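PDB 5K3J: acyl-coenzyme A oxidase acox-1.2 from Caenorhabditis elegans, which catalyses the FAD-dependent, oxygen-consuming desaturation of ascaroside-CoA side chains, the first step of their shortening by peroxisomal beta-oxidation in pheromone biosynthesis. Local coordinates for residues L302-A307 with H394-G399. Sequence-based numbering, arbitrary orientation.
With ATP (adenosine-5'-triphosphate), chain D.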
ATOM      1  N   LEU A 302      -4.985 -15.317  -5.509  1.00 23.04           N
ATOM      2  CA  LEU A 302      -5.174 -16.036  -4.247  1.00 20.38           C
ATOM      3  C   LEU A 302      -4.842 -15.197  -3.003  1.00 19.68           C
ATOM      4  O   LEU A 302      -5.573 -15.266  -2.015  1.00 19.72           O
ATOM      5  CB  LEU A 302      -4.347 -17.325  -4.247  1.00 20.13           C
ATOM      6  CG  LEU A 302      -4.898 -18.422  -5.163  1.00 20.15           C
ATOM      7  CD1 LEU A 302      -3.931 -19.590  -5.307  1.00 19.60           C
ATOM      8  CD2 LEU A 302      -6.246 -18.909  -4.648  1.00 21.80           C
ATOM      9  N   PHE A 303      -3.755 -14.426  -3.044  1.00 24.10           N
ATOM     10  CA  PHE A 303      -3.462 -13.438  -2.001  1.00 24.77           C
ATOM     11  C   PHE A 303      -4.686 -12.567  -1.725  1.00 27.37           C
ATOM     12  O   PHE A 303      -5.059 -12.327  -0.577  1.00 26.49           O
ATOM     13  CB  PHE A 303      -2.315 -12.522  -2.422  1.00 23.18           C
ATOM     14  CG  PHE A 303      -0.962 -13.165  -2.412  1.00 22.53           C
ATOM     15  CD1 PHE A 303      -0.539 -13.956  -1.355  1.00 21.57           C
ATOM     16  CD2 PHE A 303      -0.091 -12.944  -3.468  1.00 23.24           C
ATOM     17  CE1 PHE A 303       0.731 -14.520  -1.366  1.00 20.47           C
ATOM     18  CE2 PHE A 303       1.170 -13.505  -3.483  1.00 23.27           C
ATOM     19  CZ  PHE A 303       1.581 -14.295  -2.428  1.00 21.47           C
ATOM     20  N   LEU A 304      -5.284 -12.081  -2.809  1.00 26.94           N
ATOM     21  CA  LEU A 304      -6.439 -11.196  -2.757  1.00 30.05           C
ATOM     22  C   LEU A 304      -7.625 -11.915  -2.138  1.00 31.12           C
ATOM     23  O   LEU A 304      -8.357 -11.338  -1.338  1.00 35.41           O
ATOM     24  CB  LEU A 304      -6.793 -10.697  -4.158  1.00 31.83           C
ATOM     25  CG  LEU A 304      -7.919  -9.677  -4.286  1.00 34.03           C
ATOM     26  CD1 LEU A 304      -7.718  -8.570  -3.275  1.00 35.83           C
ATOM     27  CD2 LEU A 304      -7.951  -9.114  -5.698  1.00 36.16           C
ATOM     28  N   ALA A 305      -7.815 -13.176  -2.512  1.00 33.36           N
ATOM     29  CA  ALA A 305      -8.849 -13.989  -1.893  1.00 34.97           C
ATOM     30  C   ALA A 305      -8.580 -14.125  -0.397  1.00 34.99           C
ATOM     31  O   ALA A 305      -9.496 -14.049   0.418  1.00 36.37           O
ATOM     32  CB  ALA A 305      -8.912 -15.347  -2.556  1.00 35.36           C
ATOM     33  N   HIS A 306      -7.310 -14.323  -0.055  1.00 37.90           N
ATOM     34  CA  HIS A 306      -6.862 -14.420   1.329  1.00 35.39           C
ATOM     35  C   HIS A 306      -7.256 -13.170   2.118  1.00 35.19           C
ATOM     36  O   HIS A 306      -7.782 -13.265   3.227  1.00 35.79           O
ATOM     37  CB  HIS A 306      -5.343 -14.638   1.358  1.00 32.70           C
ATOM     38  CG  HIS A 306      -4.763 -14.846   2.724  1.00 28.45           C
ATOM     39  ND1 HIS A 306      -3.638 -15.612   2.934  1.00 27.41           N
ATOM     40  CD2 HIS A 306      -5.123 -14.368   3.938  1.00 28.58           C
ATOM     41  CE1 HIS A 306      -3.341 -15.614   4.220  1.00 28.05           C
ATOM     42  NE2 HIS A 306      -4.226 -14.867   4.854  1.00 29.11           N
ATOM     43  N   ALA A 307      -7.005 -12.002   1.538  1.00 40.70           N
ATOM     44  CA  ALA A 307      -7.361 -10.744   2.180  1.00 43.22           C
ATOM     45  C   ALA A 307      -8.869 -10.644   2.383  1.00 44.67           C
ATOM     46  O   ALA A 307      -9.341 -10.265   3.457  1.00 51.11           O
ATOM     47  CB  ALA A 307      -6.858  -9.573   1.358  1.00 43.27           C
ATOM     48  N   HIS A 394      -1.276  -4.747  -9.696  1.00 42.09           N
ATOM     49  CA  HIS A 394      -1.661  -3.382  -9.356  1.00 45.05           C
ATOM     50  C   HIS A 394      -3.059  -3.336  -8.755  1.00 48.20           C
ATOM     51  O   HIS A 394      -3.276  -2.716  -7.715  1.00 49.04           O
ATOM     52  CB  HIS A 394      -1.586  -2.489 -10.594  1.00 44.10           C
ATOM     53  CG  HIS A 394      -2.158  -1.120 -10.393  1.00 45.11           C
ATOM     54  ND1 HIS A 394      -1.593  -0.190  -9.551  1.00 46.61           N
ATOM     55  CD2 HIS A 394      -3.249  -0.525 -10.935  1.00 43.66           C
ATOM     56  CE1 HIS A 394      -2.309   0.920  -9.578  1.00 44.61           C
ATOM     57  NE2 HIS A 394      -3.320   0.743 -10.409  1.00 44.30           N
ATOM     58  N   GLU A 395      -4.002  -4.007  -9.411  1.00 53.27           N
ATOM     59  CA  GLU A 395      -5.386  -4.046  -8.946  1.00 53.38           C
ATOM     60  C   GLU A 395      -5.541  -4.934  -7.711  1.00 48.56           C
ATOM     61  O   GLU A 395      -6.380  -4.664  -6.854  1.00 47.33           O
ATOM     62  CB  GLU A 395      -6.320  -4.527 -10.063  1.00 57.55           C
ATOM     63  CG  GLU A 395      -6.416  -3.573 -11.248  1.00 57.80           C
ATOM     64  CD  GLU A 395      -7.337  -4.085 -12.341  1.00 59.37           C
ATOM     65  OE1 GLU A 395      -7.815  -5.234 -12.222  1.00 59.65           O
ATOM     66  OE2 GLU A 395      -7.583  -3.343 -13.317  1.00 62.14           O
ATOM     67  N   THR A 396      -4.733  -5.988  -7.623  1.00 30.73           N
ATOM     68  CA  THR A 396      -4.709  -6.822  -6.424  1.00 29.52           C
ATOM     69  C   THR A 396      -4.225  -5.996  -5.241  1.00 31.68           C
ATOM     70  O   THR A 396      -4.666  -6.191  -4.109  1.00 34.43           O
ATOM     71  CB  THR A 396      -3.799  -8.057  -6.597  1.00 29.53           C
ATOM     72  OG1 THR A 396      -4.274  -8.849  -7.692  1.00 30.79           O
ATOM     73  CG2 THR A 396      -3.791  -8.910  -5.338  1.00 30.05           C
ATOM     74  N   GLY A 397      -3.315  -5.067  -5.521  1.00 37.60           N
ATOM     75  CA  GLY A 397      -2.810  -4.151  -4.518  1.00 37.85           C
ATOM     76  C   GLY A 397      -3.910  -3.290  -3.932  1.00 39.06           C
ATOM     77  O   GLY A 397      -4.162  -3.334  -2.728  1.00 39.87           O
ATOM     78  N   GLU A 398      -4.567  -2.512  -4.786  1.00 46.76           N
ATOM     79  CA  GLU A 398      -5.683  -1.669  -4.365  1.00 48.90           C
ATOM     80  C   GLU A 398      -6.748  -2.476  -3.633  1.00 46.06           C
ATOM     81  O   GLU A 398      -7.302  -2.024  -2.631  1.00 43.77           O
ATOM     82  CB  GLU A 398      -6.313  -0.969  -5.566  1.00 58.54           C
ATOM     83  CG  GLU A 398      -5.414   0.042  -6.250  1.00 66.45           C
ATOM     84  CD  GLU A 398      -6.066   0.633  -7.485  1.00 77.14           C
ATOM     85  OE1 GLU A 398      -6.598  -0.150  -8.301  1.00 82.65           O
ATOM     86  OE2 GLU A 398      -6.059   1.873  -7.637  1.00 78.15           O
ATOM     87  N   GLY A 399      -7.025  -3.674  -4.140  1.00 33.32           N
ATOM     88  CA  GLY A 399      -8.015  -4.549  -3.544  1.00 29.91           C
ATOM     89  C   GLY A 399      -7.677  -4.940  -2.120  1.00 30.50           C
ATOM     90  O   GLY A 399      -8.536  -4.911  -1.241  1.00 36.97           O
TER
HETATM   91  PG  ATP D 702      -6.696   4.914 -16.995  1.00 59.59           P
HETATM   92  O1G ATP D 702      -6.458   4.578 -18.447  1.00 56.67           O
HETATM   93  O2G ATP D 702      -6.570   6.386 -16.675  1.00 57.30           O
HETATM   94  O3G ATP D 702      -7.907   4.242 -16.390  1.00 55.49           O
HETATM   95  PB  ATP D 702      -5.142   4.548 -14.692  1.00 62.02           P
HETATM   96  O1B ATP D 702      -5.339   3.280 -13.891  1.00 53.05           O
HETATM   97  O2B ATP D 702      -5.868   5.811 -14.291  1.00 59.57           O
HETATM   98  O3B ATP D 702      -5.445   4.229 -16.241  1.00 62.15           O
HETATM   99  PA  ATP D 702      -3.044   6.295 -15.218  1.00 50.60           P
HETATM  100  O1A ATP D 702      -2.204   6.134 -16.464  1.00 43.74           O
HETATM  101  O2A ATP D 702      -4.229   7.233 -15.223  1.00 45.88           O
HETATM  102  O3A ATP D 702      -3.562   4.842 -14.760  1.00 51.54           O
HETATM  103  O5' ATP D 702      -2.081   6.701 -13.996  1.00 52.01           O
HETATM  104  C5' ATP D 702      -2.586   6.754 -12.662  1.00 44.70           C
HETATM  105  C4' ATP D 702      -1.496   6.205 -11.759  1.00 44.88           C
HETATM  106  O4' ATP D 702      -1.636   4.790 -11.591  1.00 43.77           O
HETATM  107  C3' ATP D 702      -0.139   6.466 -12.390  1.00 44.37           C
HETATM  108  O3' ATP D 702       0.688   7.183 -11.471  1.00 41.39           O
HETATM  109  C2' ATP D 702       0.440   5.096 -12.668  1.00 43.42           C
HETATM  110  O2' ATP D 702       1.829   5.034 -12.342  1.00 47.76           O
HETATM  111  C1' ATP D 702      -0.373   4.153 -11.793  1.00 42.22           C
HETATM  112  N9  ATP D 702      -0.562   2.827 -12.434  1.00 46.01           N
HETATM  113  C8  ATP D 702      -1.449   2.544 -13.403  1.00 45.83           C
HETATM  114  N7  ATP D 702      -1.380   1.242 -13.775  1.00 48.05           N
HETATM  115  C5  ATP D 702      -0.426   0.661 -13.027  1.00 42.58           C
HETATM  116  C6  ATP D 702       0.158  -0.695 -12.909  1.00 41.20           C
HETATM  117  N6  ATP D 702      -0.275  -1.722 -13.683  1.00 43.15           N
HETATM  118  N1  ATP D 702       1.138  -0.871 -11.995  1.00 40.06           N
HETATM  119  C2  ATP D 702       1.577   0.138 -11.218  1.00 41.86           C
HETATM  120  N3  ATP D 702       1.095   1.390 -11.274  1.00 41.09           N
HETATM  121  C4  ATP D 702       0.108   1.709 -12.143  1.00 44.78           C
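L304 lays its side chain across T396 and over the backbone of G399, joining helices 287-315 and 379-405 within the C-alpha1 domain. CG stands anti to the backbone N (chi1 -176°), which carries both methyls to the facing helix: CD1 lies 3.8 Å from G399 C, and CD2 lies 4.0 Å from T396 CA. Closer to the leucine backbone, CB meets T396 CG2 at 3.7 Å. Glycine suits position 399: a side chain would start toward L304, into the place its CD1 probably occupies. Threonine suits its place by having two unlike branches: the methyl packs on L304, while the buried OG1 hydrogen-bonds chiefly to V392 O, one turn back, with Q300 O also within bonding reach of its single proton. H394, on another side of the same helix, lays one ring face on the adenine; ATP C5 lies 3.6 Å above the plane of the H394 ring, over its centre. With an alanine here, the adenine would probably lose the flat ring covering one face and be held less firmly. Y573, R528 and, from the second subunit, Q402 and H340 hydrogen-bond the nucleotide. No hydrogen bond links 302-307 to 394-399, which implies van der Waals cohesion there, T396 OG1 near Q300 O probably adding a polar link between the helices.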